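Local coordinates for protein Phenylalanine/tyrosine ammonia-lyase (Rhodosporidium toruloides, PDB 1Y2M) that catalyses the non-oxidative deamination of L-phenylalanine and L-tyrosine to trans-cinnamic and p-coumaric acid, releasing ammonium at the entry to phenylpropanoid metabolism, at residues T280-D285 with N420-T425; V553-Q558 with V627-S632; E302-H307 with T441-A446. All coordinates share one frame; numbering follows the deposited sequence.

In the fold
From the N terminus, the chain first reaches contact 1 on helix 273-303 and, at the end of that same helix, the first half of contact 3. Some 130 residues later, helix 416-443 returns alongside: 420-425 closes contact 1, then 441-446 closes contact 3. The two therefore cross rather than nest, with centres about 31 Å apart on one helix pair. Helix 506-560 comes next. It packs beside both of these contacts and near its C-terminal end supplies the first half of contact 2, which helix 619-646 closes. Contact 2 follows in series, about 60 Å from contact 1 between centres, and ties the far end of that long helix to helix 619-646.

Contact 1 (T280-D285 with N420-T425); sequences TLALHD and NTMEKT
Ala282 and Leu283 pack against Met422 and Thr425 in a buried helix-helix contact between helices 273-303 and 416-443, deep in the helical body of the chain. The two short segments run the same way, their axes 10.5 Å apart and inclined at 32°, and no hydrogen bond passes between them. Met422, present as selenomethionine, does most of the bridging. The bend at chi2 (-62°) sets SE beside Ala282, 3.9 Å from its CB. The next torsion, chi3 (95°), then directs the terminal CE toward Leu283, where it comes to 4.3 Å from Leu283 N, with Leu283 CB slightly farther off. The small alanine lets the selenium close in on the helix surface. Such packing of long helices belongs to the central bundle of the PAL/histidase fold, and here helix 506-560 lines the same seam, with Thr514 against Ala282 and Thr513 against Thr425. Leu283 CD1 approaches OG1 of Thr425, one turn after Thr421, at 4.2 Å. That hydroxyl is spent within its own helix, Thr425 OG1 donating to Thr421 O over 2.7 Å. Thr425 N also donates to this carbonyl oxygen, and the two donors arrive from opposite faces of its plane. With its proton committed there, the threonine can sit against a leucine methyl in a buried setting. Leu379 of helix 368-391 touches both Leu283 and Thr425.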
# COMPACT_ATOMS: atom_id res chain seq x y z
N THR B 280 2.41 -23.38 -2.46
CA THR B 280 3.54 -24.28 -2.70
C THR B 280 4.11 -24.07 -4.08
O THR B 280 5.34 -23.98 -4.24
CB THR B 280 3.11 -25.76 -2.53
OG1 THR B 280 2.74 -26.00 -1.17
CG2 THR B 280 4.22 -26.63 -2.96
N LEU B 281 3.26 -23.96 -5.10
CA LEU B 281 3.71 -23.70 -6.46
C LEU B 281 4.45 -22.37 -6.53
O LEU B 281 5.50 -22.27 -7.21
CB LEU B 281 2.52 -23.76 -7.40
CG LEU B 281 1.93 -25.19 -7.45
CD1 LEU B 281 0.54 -25.10 -8.03
CD2 LEU B 281 2.78 -26.13 -8.31
N ALA B 282 3.91 -21.36 -5.87
CA ALA B 282 4.52 -20.03 -5.89
C ALA B 282 5.87 -20.00 -5.19
O ALA B 282 6.84 -19.37 -5.66
CB ALA B 282 3.57 -19.02 -5.34
N LEU B 283 5.98 -20.71 -4.07
CA LEU B 283 7.25 -20.76 -3.38
C LEU B 283 8.31 -21.51 -4.17
O LEU B 283 9.45 -21.06 -4.28
CB LEU B 283 7.09 -21.42 -2.02
CG LEU B 283 8.40 -21.45 -1.22
CD1 LEU B 283 8.98 -20.07 -0.99
CD2 LEU B 283 8.17 -22.13 0.12
N HIS B 284 7.92 -22.65 -4.75
CA HIS B 284 8.80 -23.36 -5.67
C HIS B 284 9.36 -22.43 -6.75
O HIS B 284 10.59 -22.37 -6.96
CB HIS B 284 8.02 -24.52 -6.30
CG HIS B 284 8.70 -25.21 -7.44
ND1 HIS B 284 8.71 -24.68 -8.72
CD2 HIS B 284 9.29 -26.43 -7.53
CE1 HIS B 284 9.33 -25.55 -9.52
NE2 HIS B 284 9.68 -26.61 -8.83
N ASP B 285 8.49 -21.64 -7.35
CA ASP B 285 8.94 -20.80 -8.45
C ASP B 285 9.84 -19.67 -7.95
O ASP B 285 10.83 -19.31 -8.59
CB ASP B 285 7.72 -20.29 -9.22
CG ASP B 285 7.01 -21.37 -10.02
OD1 ASP B 285 7.54 -22.48 -10.22
OD2 ASP B 285 5.90 -21.07 -10.50
N ASN B 420 0.81 -15.84 5.48
CA ASN B 420 2.10 -15.32 5.96
C ASN B 420 3.22 -15.57 4.97
O ASN B 420 3.99 -14.66 4.63
CB ASN B 420 2.43 -15.97 7.33
CG ASN B 420 3.85 -15.61 7.90
OD1 ASN B 420 4.81 -16.41 7.76
ND2 ASN B 420 3.95 -14.49 8.63
N THR B 421 3.31 -16.79 4.48
CA THR B 421 4.37 -17.11 3.54
C THR B 421 4.26 -16.29 2.27
O THR B 421 5.26 -15.89 1.65
CB THR B 421 4.43 -18.61 3.16
OG1 THR B 421 3.29 -19.02 2.39
CG2 THR B 421 4.51 -19.46 4.44
N MSE B 422 3.03 -16.09 1.86
CA MSE B 422 2.79 -15.39 0.56
C MSE B 422 3.07 -13.88 0.65
O MSE B 422 3.61 -13.27 -0.27
CB MSE B 422 1.40 -15.66 0.11
CG MSE B 422 1.21 -17.10 -0.33
SE MSE B 422 2.35 -17.59 -1.88
CE MSE B 422 3.93 -18.42 -1.02
N GLU B 423 2.69 -13.27 1.77
CA GLU B 423 2.93 -11.81 1.98
C GLU B 423 4.44 -11.61 1.91
O GLU B 423 4.91 -10.72 1.16
CB GLU B 423 2.36 -11.34 3.31
CG GLU B 423 0.86 -11.49 3.50
CD GLU B 423 0.01 -10.49 2.73
OE1 GLU B 423 -0.41 -9.52 3.37
OE2 GLU B 423 -0.31 -10.71 1.56
N LYS B 424 5.19 -12.39 2.70
CA LYS B 424 6.66 -12.24 2.77
C LYS B 424 7.33 -12.54 1.44
O LYS B 424 8.26 -11.84 1.00
CB LYS B 424 7.28 -13.16 3.85
CG LYS B 424 6.78 -12.96 5.26
CD LYS B 424 7.03 -14.22 6.18
CE LYS B 424 8.34 -14.92 5.84
NZ LYS B 424 8.41 -15.84 4.63
N THR B 425 6.86 -13.58 0.76
CA THR B 425 7.48 -13.93 -0.51
C THR B 425 7.24 -12.81 -1.53
O THR B 425 8.14 -12.50 -2.34
CB THR B 425 6.97 -15.29 -0.98
OG1 THR B 425 7.32 -16.29 -0.01
CG2 THR B 425 7.52 -15.69 -2.40

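Contact 2 (V553-Q558 with V627-S632)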
# COMPACT_ATOMS: atom_id res chain seq x y z
N VAL B 553 52.26 -0.35 -29.87
CA VAL B 553 53.71 -0.37 -29.72
C VAL B 553 54.38 -0.27 -31.08
O VAL B 553 55.34 0.49 -31.29
CB VAL B 553 54.15 -1.63 -28.96
CG1 VAL B 553 55.67 -1.72 -28.91
CG2 VAL B 553 53.55 -1.64 -27.55
N SER B 554 53.90 -1.08 -32.02
CA SER B 554 54.49 -1.15 -33.34
C SER B 554 54.42 0.16 -34.10
O SER B 554 55.40 0.59 -34.73
CB SER B 554 53.79 -2.24 -34.14
OG SER B 554 54.20 -2.19 -35.50
N LEU B 555 53.25 0.81 -34.03
CA LEU B 555 53.07 2.09 -34.72
C LEU B 555 53.92 3.17 -34.08
O LEU B 555 54.49 4.01 -34.78
CB LEU B 555 51.59 2.51 -34.72
CG LEU B 555 50.75 1.82 -35.80
CD1 LEU B 555 49.26 1.91 -35.47
CD2 LEU B 555 51.05 2.37 -37.19
N ILE B 556 54.00 3.16 -32.76
CA ILE B 556 54.89 4.07 -32.03
C ILE B 556 56.34 3.86 -32.47
O ILE B 556 57.11 4.81 -32.68
CB ILE B 556 54.74 3.89 -30.50
CG1 ILE B 556 53.51 4.64 -29.99
CG2 ILE B 556 55.97 4.35 -29.75
CD1 ILE B 556 53.26 4.44 -28.50
N ASP B 557 56.75 2.60 -32.61
CA ASP B 557 58.12 2.34 -33.06
C ASP B 557 58.37 2.82 -34.47
O ASP B 557 59.40 3.45 -34.78
CB ASP B 557 58.45 0.85 -32.98
CG ASP B 557 58.70 0.40 -31.58
OD1 ASP B 557 58.99 1.26 -30.72
OD2 ASP B 557 58.64 -0.83 -31.35
N GLN B 558 57.42 2.51 -35.35
CA GLN B 558 57.53 2.88 -36.73
C GLN B 558 57.61 4.39 -36.90
O GLN B 558 58.44 4.88 -37.67
CB GLN B 558 56.36 2.32 -37.50
CG GLN B 558 56.37 2.66 -38.98
CD GLN B 558 55.12 2.15 -39.72
OE1 GLN B 558 54.11 1.78 -39.10
NE2 GLN B 558 55.19 2.14 -41.05
N VAL B 627 46.70 9.56 -37.41
CA VAL B 627 45.79 9.10 -38.46
C VAL B 627 46.00 7.60 -38.72
O VAL B 627 45.04 6.81 -38.79
CB VAL B 627 45.94 9.95 -39.72
CG1 VAL B 627 45.17 9.33 -40.86
CG2 VAL B 627 45.42 11.38 -39.47
N ALA B 628 47.26 7.18 -38.84
CA ALA B 628 47.53 5.75 -39.10
C ALA B 628 47.04 4.91 -37.94
O ALA B 628 46.47 3.84 -38.12
CB ALA B 628 49.00 5.52 -39.31
N ALA B 629 47.21 5.39 -36.71
CA ALA B 629 46.78 4.60 -35.58
C ALA B 629 45.27 4.47 -35.54
O ALA B 629 44.75 3.39 -35.25
CB ALA B 629 47.31 5.19 -34.33
N ALA B 630 44.57 5.58 -35.78
CA ALA B 630 43.11 5.52 -35.82
C ALA B 630 42.62 4.55 -36.91
O ALA B 630 41.70 3.74 -36.68
CB ALA B 630 42.53 6.88 -36.02
N GLU B 631 43.20 4.65 -38.11
CA GLU B 631 42.81 3.78 -39.24
C GLU B 631 43.03 2.33 -38.88
O GLU B 631 42.19 1.45 -39.17
CB GLU B 631 43.55 4.16 -40.52
CG GLU B 631 43.03 5.43 -41.12
CD GLU B 631 43.88 5.91 -42.27
OE1 GLU B 631 44.98 5.33 -42.48
OE2 GLU B 631 43.48 6.90 -42.94
N SER B 632 44.14 2.08 -38.22
CA SER B 632 44.48 0.74 -37.78
C SER B 632 43.44 0.22 -36.79
O SER B 632 42.99 -0.94 -36.87
CB SER B 632 45.89 0.73 -37.17
OG SER B 632 46.20 -0.52 -36.58
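Leu555 alone of 553-558 touches the other segment, laying its branched end on the alanine-rich surface of 627-632. Two residues before it, Val553 faces helix 570-587, where it meets Arg570 and Val574. The chain then turns Leu555 toward the partner helix. With CG anti to the carbonyl carbon (chi1 -80°), the side chain reaches across so that Leu555 CD1 lies 3.7 Å from Ala629 CA. The same CD1 methyl is 4.0 Å from Ser632 CB. The other methyl, CD2, drifts toward the start of the segment and meets Ala628 CB more loosely at 4.3 Å. Small side chains at 628, 629 and 632 let one methyl sit right against the backbone. Ile556 next leans on Leu573, and it shares Trp625 with Leu555. Asp557 is turned to helix 570-587 as well, where OD1 makes a salt bridge with Arg570. The segment axes approach to 10.5 Å at 157° between their directions. This is the antiparallel packing of a helical bundle, here at the C-terminal end of helix 506-560, consistent with the extra helical region that eukaryotic PALs carry relative to histidase.

Contact 3 (E302-H307 with T441-A446)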
# COMPACT_ATOMS: atom_id res chain seq x y z
N GLU B 302 30.73 -10.16 -14.30
CA GLU B 302 31.60 -10.49 -15.44
C GLU B 302 31.47 -9.47 -16.58
O GLU B 302 32.45 -8.91 -17.05
CB GLU B 302 31.31 -11.91 -15.94
CG GLU B 302 31.69 -12.98 -14.94
CD GLU B 302 31.57 -14.38 -15.55
OE1 GLU B 302 30.41 -14.80 -15.74
OE2 GLU B 302 32.60 -15.04 -15.89
N ALA B 303 30.24 -9.14 -16.99
CA ALA B 303 30.04 -8.19 -18.08
C ALA B 303 30.61 -6.80 -17.72
O ALA B 303 31.08 -6.10 -18.57
CB ALA B 303 28.59 -8.04 -18.41
N MSE B 304 30.56 -6.45 -16.43
CA MSE B 304 31.02 -5.13 -15.96
C MSE B 304 32.50 -5.12 -15.61
O MSE B 304 33.00 -4.12 -15.16
CB MSE B 304 30.21 -4.74 -14.74
CG MSE B 304 28.74 -4.52 -15.01
SE MSE B 304 28.55 -2.69 -15.81
CE MSE B 304 28.90 -1.54 -14.20
N VAL B 305 33.19 -6.23 -15.87
CA VAL B 305 34.57 -6.45 -15.42
C VAL B 305 34.72 -5.94 -13.97
O VAL B 305 35.67 -5.21 -13.61
CB VAL B 305 35.62 -5.89 -16.41
CG1 VAL B 305 37.02 -6.20 -15.96
CG2 VAL B 305 35.46 -6.63 -17.72
N GLY B 306 33.77 -6.35 -13.15
CA GLY B 306 33.72 -5.93 -11.78
C GLY B 306 34.47 -6.83 -10.83
O GLY B 306 35.21 -7.71 -11.26
N HIS B 307 34.26 -6.59 -9.54
CA HIS B 307 35.10 -7.22 -8.52
C HIS B 307 34.46 -8.46 -7.91
O HIS B 307 33.43 -8.41 -7.21
CB HIS B 307 35.37 -6.23 -7.41
CG HIS B 307 36.22 -5.08 -7.83
ND1 HIS B 307 35.70 -3.86 -8.20
CD2 HIS B 307 37.57 -4.96 -7.90
CE1 HIS B 307 36.69 -3.04 -8.50
NE2 HIS B 307 37.84 -3.69 -8.33
N THR B 441 20.14 -1.77 -15.25
CA THR B 441 20.05 -0.41 -15.78
C THR B 441 21.41 0.30 -15.70
O THR B 441 21.74 1.15 -16.53
CB THR B 441 18.87 0.34 -15.17
OG1 THR B 441 18.54 1.46 -16.04
CG2 THR B 441 19.18 0.78 -13.78
N GLU B 442 22.25 -0.09 -14.75
CA GLU B 442 23.62 0.39 -14.69
C GLU B 442 24.40 -0.10 -15.90
O GLU B 442 25.11 0.66 -16.55
CB GLU B 442 24.27 -0.07 -13.38
CG GLU B 442 25.71 0.38 -13.19
CD GLU B 442 26.32 -0.11 -11.89
OE1 GLU B 442 25.58 -0.58 -10.97
OE2 GLU B 442 27.58 -0.03 -11.80
N MSE B 443 24.25 -1.38 -16.18
CA MSE B 443 24.93 -2.01 -17.30
C MSE B 443 24.52 -1.41 -18.65
O MSE B 443 25.33 -1.40 -19.57
CB MSE B 443 24.67 -3.54 -17.33
CG MSE B 443 25.51 -4.23 -18.28
SE MSE B 443 25.30 -6.20 -18.11
CE MSE B 443 23.35 -6.28 -18.44
N LEU B 444 23.27 -0.95 -18.75
CA LEU B 444 22.73 -0.32 -19.97
C LEU B 444 22.97 1.19 -20.03
O LEU B 444 22.47 1.88 -20.96
CB LEU B 444 21.24 -0.62 -20.07
CG LEU B 444 20.92 -2.12 -20.21
CD1 LEU B 444 19.39 -2.28 -20.41
CD2 LEU B 444 21.73 -2.82 -21.24
N ASN B 445 23.68 1.72 -19.04
CA ASN B 445 24.04 3.14 -18.98
C ASN B 445 25.46 3.36 -19.44
O ASN B 445 26.41 2.96 -18.76
CB ASN B 445 23.83 3.65 -17.54
CG ASN B 445 23.95 5.16 -17.42
OD1 ASN B 445 24.85 5.76 -18.02
ND2 ASN B 445 23.06 5.78 -16.66
N ALA B 446 25.60 4.01 -20.59
CA ALA B 446 26.92 4.19 -21.24
C ALA B 446 27.87 4.96 -20.35
O ALA B 446 29.08 4.77 -20.41
CB ALA B 446 26.73 4.97 -22.56
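Met304 and Met443, both present as selenomethionine, meet where two long helices of the PAL/histidase bundle come to an end: helix 273-303 finishes in a Schellman motif, with Val305 at positive phi (42°) just beyond, and helix 416-443 ends at Met443 itself. Met304, the first residue past helix 273-303, points at the other segment. Its CG is anti to the carbonyl carbon, and the bend at chi2 (-80°) then brings SE to the other helix's backbone, 4.2 Å from Met443 CG; the chi3 bend swings CE toward Glu442. Met443 takes a different course. It leaves extended, CG anti to the backbone N (chi1 -170°), and its first two torsions carry SE to 3.8 Å from Ala303 CB, while only CE is bent off by chi3. The two selenium atoms thus each rest on the opposite segment, and Ala534 of helix 506-560 touches both Ala303 and Met443. Glu442 is the third player. Fully stretched, it passes obliquely across the tip of Met304; the approach of Met304 CE to Glu442 OE2, 3.1 Å, is doubtfully short. The carboxylate has its main partner in Arg362, through a salt bridge from OE2, which probably offsets its charge in this buried place. Arg366 and Gln360, which by similarity bind cinnamate, have side chains about 9 and 10 Å from that of Glu442, so the contact lies near the probable cinnamate pocket without belonging to the listed binding residues. Against the backbone itself, Met304 SE sits 4.0 Å from Met443 CA.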